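Local coordinates for nitroreductase family protein (Clostridium novyi, PDB 3G14) that probably acts as an oxidoreductase of the nitroreductase family, whose members are typically flavin-dependent enzymes, at residues Asn131-Ala136 / Leu143-Leu148; Leu58-Ala63 / Thr81-Ala86; Lys167-Tyr172 / Ser181-Asn186. One frame throughout, in Å; residues are numbered along the deposited sequence.

Contact 1: residues Asn131-Ala136 / Leu143-Leu148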
loop_
_atom_site.group_PDB
_atom_site.type_symbol
_atom_site.label_atom_id
_atom_site.label_comp_id
_atom_site.label_asym_id
_atom_site.label_seq_id
_atom_site.Cartn_x
_atom_site.Cartn_y
_atom_site.Cartn_z
ATOM N N ASN B 131 -9.938 19.954 5.234
ATOM C CA ASN B 131 -9.731 21.088 6.120
ATOM C C ASN B 131 -10.398 20.885 7.462
ATOM O O ASN B 131 -9.850 21.267 8.517
ATOM C CB ASN B 131 -10.268 22.365 5.487
ATOM C CG ASN B 131 -9.408 22.856 4.341
ATOM O OD1 ASN B 131 -8.218 22.542 4.237
ATOM N ND2 ASN B 131 -9.999 23.674 3.502
ATOM N N LYS B 132 -11.586 20.287 7.420
ATOM C CA LYS B 132 -12.326 20.022 8.631
ATOM C C LYS B 132 -11.612 18.999 9.487
ATOM O O LYS B 132 -11.612 19.140 10.721
ATOM C CB LYS B 132 -13.785 19.618 8.350
ATOM C CG LYS B 132 -14.663 20.836 8.023
ATOM C CD LYS B 132 -14.971 21.658 9.291
ATOM C CE LYS B 132 -15.124 23.167 9.037
ATOM N NZ LYS B 132 -15.385 23.924 10.333
ATOM N N ILE B 133 -10.999 17.993 8.875
ATOM C CA ILE B 133 -10.248 17.015 9.682
ATOM C C ILE B 133 -8.979 17.662 10.267
ATOM O O ILE B 133 -8.628 17.454 11.436
ATOM C CB ILE B 133 -9.929 15.718 8.918
ATOM C CG1 ILE B 133 -11.259 14.964 8.640
ATOM C CG2 ILE B 133 -8.912 14.841 9.756
ATOM C CD1 ILE B 133 -11.132 13.691 7.836
ATOM N N LYS B 134 -8.320 18.526 9.491
ATOM C CA LYS B 134 -7.155 19.232 10.022
ATOM C C LYS B 134 -7.510 20.127 11.191
ATOM O O LYS B 134 -6.754 20.211 12.160
ATOM C CB LYS B 134 -6.498 20.073 8.950
ATOM C CG LYS B 134 -5.788 19.260 7.887
ATOM C CD LYS B 134 -5.333 20.239 6.818
ATOM C CE LYS B 134 -4.362 19.642 5.835
ATOM N NZ LYS B 134 -4.055 20.603 4.730
ATOM N N GLU B 135 -8.645 20.818 11.096
ATOM C CA GLU B 135 -9.129 21.644 12.199
ATOM C C GLU B 135 -9.468 20.817 13.452
ATOM O O GLU B 135 -9.152 21.220 14.570
ATOM C CB GLU B 135 -10.327 22.493 11.743
ATOM C CG GLU B 135 -9.932 23.556 10.716
ATOM C CD GLU B 135 -11.118 24.251 10.025
ATOM O OE1 GLU B 135 -12.268 24.038 10.434
ATOM O OE2 GLU B 135 -10.877 25.026 9.066
ATOM N N ALA B 136 -10.103 19.661 13.269
ATOM C CA ALA B 136 -10.447 18.793 14.390
ATOM C C ALA B 136 -9.224 18.265 15.132
ATOM O O ALA B 136 -9.209 18.270 16.376
ATOM C CB ALA B 136 -11.281 17.645 13.938
ATOM N N LEU B 143 0.426 19.972 5.733
ATOM C CA LEU B 143 0.407 18.525 5.631
ATOM C C LEU B 143 -0.868 18.054 4.941
ATOM O O LEU B 143 -1.779 18.846 4.732
ATOM C CB LEU B 143 0.518 17.923 7.024
ATOM C CG LEU B 143 1.785 18.363 7.782
ATOM C CD1 LEU B 143 1.753 17.863 9.229
ATOM C CD2 LEU B 143 3.044 17.878 7.095
ATOM N N ARG B 144 -0.928 16.761 4.603
ATOM C CA ARG B 144 -2.056 16.180 3.875
ATOM C C ARG B 144 -2.630 15.032 4.684
ATOM O O ARG B 144 -1.873 14.227 5.219
ATOM C CB ARG B 144 -1.643 15.696 2.473
ATOM C CG ARG B 144 -1.067 16.810 1.572
ATOM C CD ARG B 144 -2.046 17.955 1.304
ATOM N NE ARG B 144 -3.357 17.480 0.838
ATOM C CZ ARG B 144 -3.651 17.103 -0.408
ATOM N NH1 ARG B 144 -2.749 17.141 -1.371
ATOM N NH2 ARG B 144 -4.879 16.691 -0.692
ATOM N N VAL B 145 -3.958 14.991 4.798
ATOM C CA VAL B 145 -4.660 13.826 5.355
ATOM C C VAL B 145 -4.884 12.835 4.206
ATOM O O VAL B 145 -5.686 13.075 3.308
ATOM C CB VAL B 145 -5.986 14.205 6.097
ATOM C CG1 VAL B 145 -6.652 12.946 6.725
ATOM C CG2 VAL B 145 -5.707 15.329 7.151
ATOM N N VAL B 146 -4.172 11.724 4.241
ATOM C CA VAL B 146 -4.225 10.764 3.136
ATOM C C VAL B 146 -5.468 9.856 3.181
ATOM O O VAL B 146 -6.185 9.704 2.188
ATOM C CB VAL B 146 -2.900 9.951 3.050
ATOM C CG1 VAL B 146 -2.937 8.873 1.919
ATOM C CG2 VAL B 146 -1.654 10.868 2.889
ATOM N N ALA B 147 -5.679 9.215 4.325
ATOM C CA ALA B 147 -6.751 8.269 4.532
ATOM C C ALA B 147 -6.929 8.091 6.019
ATOM O O ALA B 147 -6.122 8.566 6.810
ATOM C CB ALA B 147 -6.467 6.902 3.832
ATOM N N LEU B 148 -8.048 7.484 6.363
ATOM C CA LEU B 148 -8.360 7.120 7.738
ATOM C C LEU B 148 -9.164 5.824 7.732
ATOM O O LEU B 148 -9.746 5.435 6.725
ATOM C CB LEU B 148 -9.086 8.292 8.431
ATOM C CG LEU B 148 -10.445 8.762 7.899
ATOM C CD1 LEU B 148 -11.615 8.014 8.565
ATOM C CD2 LEU B 148 -10.584 10.274 8.086
#
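Ile133 and Lys134, neighbours on helix 131-136, meet strand 144-148 in different ways: the isoleucine touches Val145 with CG2 and Leu148 with CD1, while the lysine runs past Val145 to the start of the strand. Ile133 stands at about a right angle to Val145, the branch methyls CG2 of both residues facing each other at 4.2 Å. Its other arm is stretched out (chi2 177°), which carries CD1 up to Leu148 CD2, a tight 3.5 Å methyl contact. Leu148 comes to it with CG wedged between the backbone N and the carbonyl carbon (chi1 62°), and the two side chains meet at a slant. Lys134 lies alongside Val145, the two side chains pointing opposite ways, with Lys134 CG 4.0 Å from Val145 CG2. Beyond CG the lysine is extended, and its NZ gives a weak hydrogen bond to Leu143 O at 2.9 Å. The stronger partner of this ammonium is Asp141, a salt bridge from the connecting loop, so the lysine ties down the turn between helix and strand. Arg144 NE lies 5.0 Å from Lys134 NZ, but Glu130 pairs with the arginine and probably tempers the repulsion. Val145 and Leu148 can both face the helix, although three residues apart, because Val146 has helical backbone angles and, like Ala147, bonds to Ala84 of the adjacent strand. On the far side of the strand Val146 touches helix 99-117, and its carbonyl accepts Lys97 NZ of the second subunit. The helix crosses the strand at 107°, axes 8.9 Å apart. This is a helix packed across the strand that follows it, over a site that fits a classic beta bulge, in the central sheet of the nitroreductase fold.

Contact 2: residues Leu58-Ala63 / Thr81-Ala86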
loop_
_atom_site.group_PDB
_atom_site.type_symbol
_atom_site.label_atom_id
_atom_site.label_comp_id
_atom_site.label_asym_id
_atom_site.label_seq_id
_atom_site.Cartn_x
_atom_site.Cartn_y
_atom_site.Cartn_z
ATOM N N LEU B 58 -16.985 12.362 16.058
ATOM C CA LEU B 58 -18.126 13.098 15.527
ATOM C C LEU B 58 -17.644 14.118 14.482
ATOM O O LEU B 58 -18.214 14.208 13.404
ATOM C CB LEU B 58 -18.947 13.752 16.664
ATOM C CG LEU B 58 -20.106 14.677 16.264
ATOM C CD1 LEU B 58 -21.076 13.922 15.344
ATOM C CD2 LEU B 58 -20.845 15.259 17.487
ATOM N N ASP B 59 -16.571 14.848 14.782
ATOM C CA ASP B 59 -15.986 15.799 13.806
ATOM C C ASP B 59 -15.579 15.077 12.516
ATOM O O ASP B 59 -15.851 15.552 11.405
ATOM C CB ASP B 59 -14.717 16.468 14.351
ATOM C CG ASP B 59 -14.981 17.498 15.451
ATOM O OD1 ASP B 59 -16.091 18.058 15.543
ATOM O OD2 ASP B 59 -14.030 17.726 16.228
ATOM N N ILE B 60 -14.931 13.920 12.672
ATOM C CA ILE B 60 -14.492 13.145 11.494
ATOM C C ILE B 60 -15.698 12.643 10.709
ATOM O O ILE B 60 -15.761 12.771 9.472
ATOM C CB ILE B 60 -13.543 11.986 11.861
ATOM C CG1 ILE B 60 -12.235 12.531 12.469
ATOM C CG2 ILE B 60 -13.271 11.119 10.638
ATOM C CD1 ILE B 60 -11.401 11.466 13.099
ATOM N N ALA B 61 -16.687 12.090 11.420
ATOM C CA ALA B 61 -17.941 11.607 10.802
ATOM C C ALA B 61 -18.606 12.690 9.963
ATOM O O ALA B 61 -19.048 12.429 8.836
ATOM C CB ALA B 61 -18.914 11.122 11.895
ATOM N N ASN B 62 -18.684 13.901 10.509
ATOM C CA ASN B 62 -19.265 15.011 9.784
ATOM C C ASN B 62 -18.480 15.449 8.539
ATOM O O ASN B 62 -19.066 16.022 7.619
ATOM C CB ASN B 62 -19.511 16.201 10.685
ATOM C CG ASN B 62 -20.667 15.961 11.690
ATOM O OD1 ASN B 62 -21.644 15.250 11.388
ATOM N ND2 ASN B 62 -20.559 16.592 12.866
ATOM N N ALA B 63 -17.167 15.216 8.531
ATOM C CA ALA B 63 -16.269 15.611 7.417
ATOM C C ALA B 63 -16.276 14.639 6.221
ATOM O O ALA B 63 -15.890 15.005 5.130
ATOM C CB ALA B 63 -14.822 15.783 7.947
ATOM N N THR B 81 -10.402 5.480 15.578
ATOM C CA THR B 81 -10.083 5.681 14.171
ATOM C C THR B 81 -8.603 6.019 14.047
ATOM O O THR B 81 -8.046 6.728 14.888
ATOM C CB THR B 81 -10.994 6.809 13.574
ATOM O OG1 THR B 81 -12.324 6.304 13.415
ATOM C CG2 THR B 81 -10.445 7.340 12.256
ATOM N N ILE B 82 -7.956 5.455 13.032
ATOM C CA ILE B 82 -6.545 5.767 12.735
ATOM C C ILE B 82 -6.505 6.691 11.533
ATOM O O ILE B 82 -7.075 6.364 10.499
ATOM C CB ILE B 82 -5.700 4.500 12.490
ATOM C CG1 ILE B 82 -5.720 3.619 13.747
ATOM C CG2 ILE B 82 -4.262 4.882 12.147
ATOM C CD1 ILE B 82 -5.202 2.185 13.603
ATOM N N VAL B 83 -5.817 7.833 11.660
ATOM C CA VAL B 83 -5.714 8.807 10.559
ATOM C C VAL B 83 -4.246 8.908 10.073
ATOM O O VAL B 83 -3.332 9.111 10.906
ATOM C CB VAL B 83 -6.153 10.214 11.050
ATOM C CG1 VAL B 83 -6.079 11.242 9.933
ATOM C CG2 VAL B 83 -7.574 10.187 11.633
ATOM N N ALA B 84 -4.039 8.762 8.766
ATOM C CA ALA B 84 -2.702 8.788 8.191
ATOM C C ALA B 84 -2.449 10.174 7.595
ATOM O O ALA B 84 -3.151 10.583 6.685
ATOM C CB ALA B 84 -2.523 7.676 7.159
ATOM N N VAL B 85 -1.417 10.867 8.106
ATOM C CA VAL B 85 -1.095 12.244 7.749
ATOM C C VAL B 85 0.327 12.283 7.158
ATOM O O VAL B 85 1.271 11.740 7.724
ATOM C CB VAL B 85 -1.177 13.159 8.995
ATOM C CG1 VAL B 85 -0.853 14.671 8.655
ATOM C CG2 VAL B 85 -2.565 13.022 9.683
ATOM N N ALA B 86 0.486 12.921 6.019
ATOM C CA ALA B 86 1.790 12.971 5.332
ATOM C C ALA B 86 2.290 14.358 5.012
ATOM O O ALA B 86 1.514 15.342 4.900
ATOM C CB ALA B 86 1.766 12.144 4.069
#
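Ile60 carries this contact alone from the helix side, reaching strand 81-86 at Thr81 and Val83. Its CB points at the strand, and there the side chain divides. CG2 turns to the side chain of Leu148 on the neighbouring strand 144-151. CG1 takes the other arm, lying beside the backbone N (chi1 -64°); Ile60 CG1 is still 5.3 Å from Val83 CG2, its nearest strand atom. With chi2 at 168° the chain runs straight on, and the reach falls to its last atom: CD1 sits 4.3 Å from Thr81 CG2 and equally 4.3 Å from Val83 CG2. Thr81 CG2 and Val83 CG2 are themselves 4.1 Å apart, so CD1 completes a nearly equilateral triangle of methyl groups, a loose van der Waals contact. Thr81 offers its methyl here, since CG2 lies opposite the backbone N and OG1 stays farther from Ile60. Val75 of helix 70-77 closes over both Ile60 and Thr81, and Leu137 of helix 130-137 covers Val83. The intervening Ile82 faces the other way, onto Ile111 of helix 99-117. Alternate strand residues thus feed two helical layers, an arrangement characteristic of an alpha-beta sandwich: helix 54-63 leans on an interior strand of the central sheet, within the hydrophobic core of the nitroreductase fold.

Contact 3: residues Lys167-Tyr172 / Ser181-Asn186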
loop_
_atom_site.group_PDB
_atom_site.type_symbol
_atom_site.label_atom_id
_atom_site.label_comp_id
_atom_site.label_asym_id
_atom_site.label_seq_id
_atom_site.Cartn_x
_atom_site.Cartn_y
_atom_site.Cartn_z
ATOM N N LYS B 167 13.041 2.686 13.418
ATOM C CA LYS B 167 12.277 3.865 13.805
ATOM C C LYS B 167 11.728 3.705 15.225
ATOM O O LYS B 167 11.343 2.608 15.624
ATOM C CB LYS B 167 11.097 4.053 12.850
ATOM C CG LYS B 167 11.482 4.148 11.399
ATOM C CD LYS B 167 10.252 4.057 10.469
ATOM C CE LYS B 167 10.651 3.481 9.131
ATOM N NZ LYS B 167 9.604 3.698 8.115
ATOM N N ASP B 168 11.704 4.792 15.985
ATOM C CA ASP B 168 10.981 4.773 17.250
ATOM C C ASP B 168 9.539 5.150 16.958
ATOM O O ASP B 168 9.293 6.312 16.646
ATOM C CB ASP B 168 11.573 5.764 18.251
ATOM C CG ASP B 168 10.838 5.750 19.581
ATOM O OD1 ASP B 168 9.912 4.900 19.774
ATOM O OD2 ASP B 168 11.198 6.582 20.438
HETATM N N MSE B 169 8.602 4.200 17.073
HETATM C CA MSE B 169 7.188 4.469 16.719
HETATM C C MSE B 169 6.628 5.630 17.534
HETATM O O MSE B 169 5.696 6.276 17.094
HETATM C CB MSE B 169 6.262 3.244 16.876
HETATM C CG MSE B 169 5.625 3.053 18.260
HETATM SE SE MSE B 169 4.405 1.500 18.338
HETATM C CE MSE B 169 5.151 0.737 16.796
ATOM N N ASP B 170 7.209 5.902 18.707
ATOM C CA ASP B 170 6.734 7.019 19.514
ATOM C C ASP B 170 6.792 8.347 18.756
ATOM O O ASP B 170 5.898 9.174 18.925
ATOM C CB ASP B 170 7.486 7.086 20.852
ATOM C CG ASP B 170 7.029 8.229 21.715
ATOM O OD1 ASP B 170 5.833 8.302 22.065
ATOM O OD2 ASP B 170 7.886 9.064 22.038
ATOM N N GLU B 171 7.787 8.523 17.877
ATOM C CA GLU B 171 7.881 9.733 17.018
ATOM C C GLU B 171 6.803 9.803 15.908
ATOM O O GLU B 171 6.684 10.815 15.216
ATOM C CB GLU B 171 9.237 9.778 16.307
ATOM N N TYR B 172 6.053 8.729 15.726
ATOM C CA TYR B 172 5.180 8.590 14.548
ATOM C C TYR B 172 3.732 8.275 14.902
ATOM O O TYR B 172 2.945 8.011 14.011
ATOM C CB TYR B 172 5.720 7.514 13.604
ATOM C CG TYR B 172 7.085 7.819 13.045
ATOM C CD1 TYR B 172 7.234 8.568 11.880
ATOM C CD2 TYR B 172 8.242 7.351 13.685
ATOM C CE1 TYR B 172 8.507 8.856 11.360
ATOM C CE2 TYR B 172 9.520 7.621 13.165
ATOM C CZ TYR B 172 9.635 8.392 12.011
ATOM O OH TYR B 172 10.881 8.675 11.507
ATOM N N SER B 181 2.057 12.748 21.876
ATOM C CA SER B 181 2.520 11.367 21.915
ATOM C C SER B 181 1.495 10.366 22.456
ATOM O O SER B 181 0.987 10.515 23.576
ATOM C CB SER B 181 3.769 11.304 22.791
ATOM O OG SER B 181 4.198 9.968 22.961
ATOM N N PHE B 182 1.203 9.336 21.666
ATOM C CA PHE B 182 0.330 8.257 22.120
ATOM C C PHE B 182 1.010 7.528 23.294
ATOM O O PHE B 182 0.412 7.312 24.358
ATOM C CB PHE B 182 0.054 7.234 21.006
ATOM C CG PHE B 182 -0.812 6.091 21.450
ATOM C CD1 PHE B 182 -2.204 6.188 21.391
ATOM C CD2 PHE B 182 -0.244 4.928 21.974
ATOM C CE1 PHE B 182 -3.009 5.139 21.819
ATOM C CE2 PHE B 182 -1.049 3.868 22.412
ATOM C CZ PHE B 182 -2.427 3.975 22.342
HETATM N N MSE B 183 2.244 7.114 23.073
HETATM C CA MSE B 183 2.864 6.191 24.030
HETATM C C MSE B 183 3.274 6.855 25.327
HETATM O O MSE B 183 3.382 6.172 26.335
HETATM C CB MSE B 183 4.047 5.458 23.424
HETATM C CG MSE B 183 3.685 4.343 22.400
HETATM SE SE MSE B 183 5.310 3.954 21.538
HETATM C CE MSE B 183 6.075 2.883 23.001
ATOM N N GLU B 184 3.498 8.161 25.317
ATOM C CA GLU B 184 3.911 8.858 26.528
ATOM C C GLU B 184 2.720 9.397 27.300
ATOM O O GLU B 184 2.886 9.911 28.393
ATOM C CB GLU B 184 4.840 10.016 26.190
ATOM C CG GLU B 184 6.113 9.623 25.453
ATOM C CD GLU B 184 6.884 10.846 25.001
ATOM O OE1 GLU B 184 7.019 11.778 25.819
ATOM O OE2 GLU B 184 7.340 10.895 23.839
ATOM N N SER B 185 1.518 9.307 26.741
ATOM C CA SER B 185 0.346 9.880 27.407
ATOM C C SER B 185 -0.389 8.856 28.277
ATOM O O SER B 185 -0.351 7.649 28.018
ATOM C CB SER B 185 -0.609 10.496 26.378
ATOM O OG SER B 185 -0.016 11.647 25.777
ATOM N N ASN B 186 -1.046 9.356 29.321
ATOM C CA ASN B 186 -2.036 8.578 30.055
ATOM C C ASN B 186 -3.299 8.582 29.196
ATOM O O ASN B 186 -4.207 9.397 29.415
ATOM C CB ASN B 186 -2.311 9.195 31.432
HETATM O O HOH W 1 3.722 7.773 20.647
#
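Two acid side chains come unusually close: Asp170 OD2 lies 2.6 Å from Glu184 OE2, the side chains crossing at about a right angle and their carboxylate planes 49° apart. So short an approach suggests that one of the acids holds a proton. The other oxygen of Asp170 is firmly engaged. Ser181 OG donates to the syn lone pair of Asp170 OD1 at 2.5 Å, and a water donates to the same OD1 at 2.6 Å while accepting from Met183 N at 2.9 Å, bridging the two segments. Asp170 gets there because its CG swings opposite the backbone N (chi1 180°). Beside this polar cluster the selenomethionines Met169 and Met183 cross, Met169 CG pressing on Met183 SE at 3.4 Å, and Met169 also rests on Leu28 and Ile31 of helix 24-35. The N-H of Asp170 reaches Asp168 OD1 from above the carboxylate plane of Asp168, and Ser181 OG accepts from Glu184 N at 3.1 Å. An Asx turn leading into a short 3-10 turn therefore docks on an ST motif with a type I beta turn, joining the chain on either side of strand 173-175, outermost in this chain's sheet, at the protein surface.

In the fold
Contacts 1 and 2 are buried and share the central sheet: their strands, 144-151 and 80-86, are antiparallel neighbours joined by backbone bonds such as Arg144 O to Ala86 N at 2.8 Å. Helices 130-137 and 54-63 cover the same face. Both contacts rest mainly on aliphatic methyls, contact 1 adding a lysine at its border. Contact 3 lies at the surface, its centre about 20 Å from that of contact 1 and 19 Å from that of contact 2. It joins loops flanking strand 173-175, the other outermost strand of the sheet within this chain, and relies on carboxylates, a hydroxyl, water and selenomethionines.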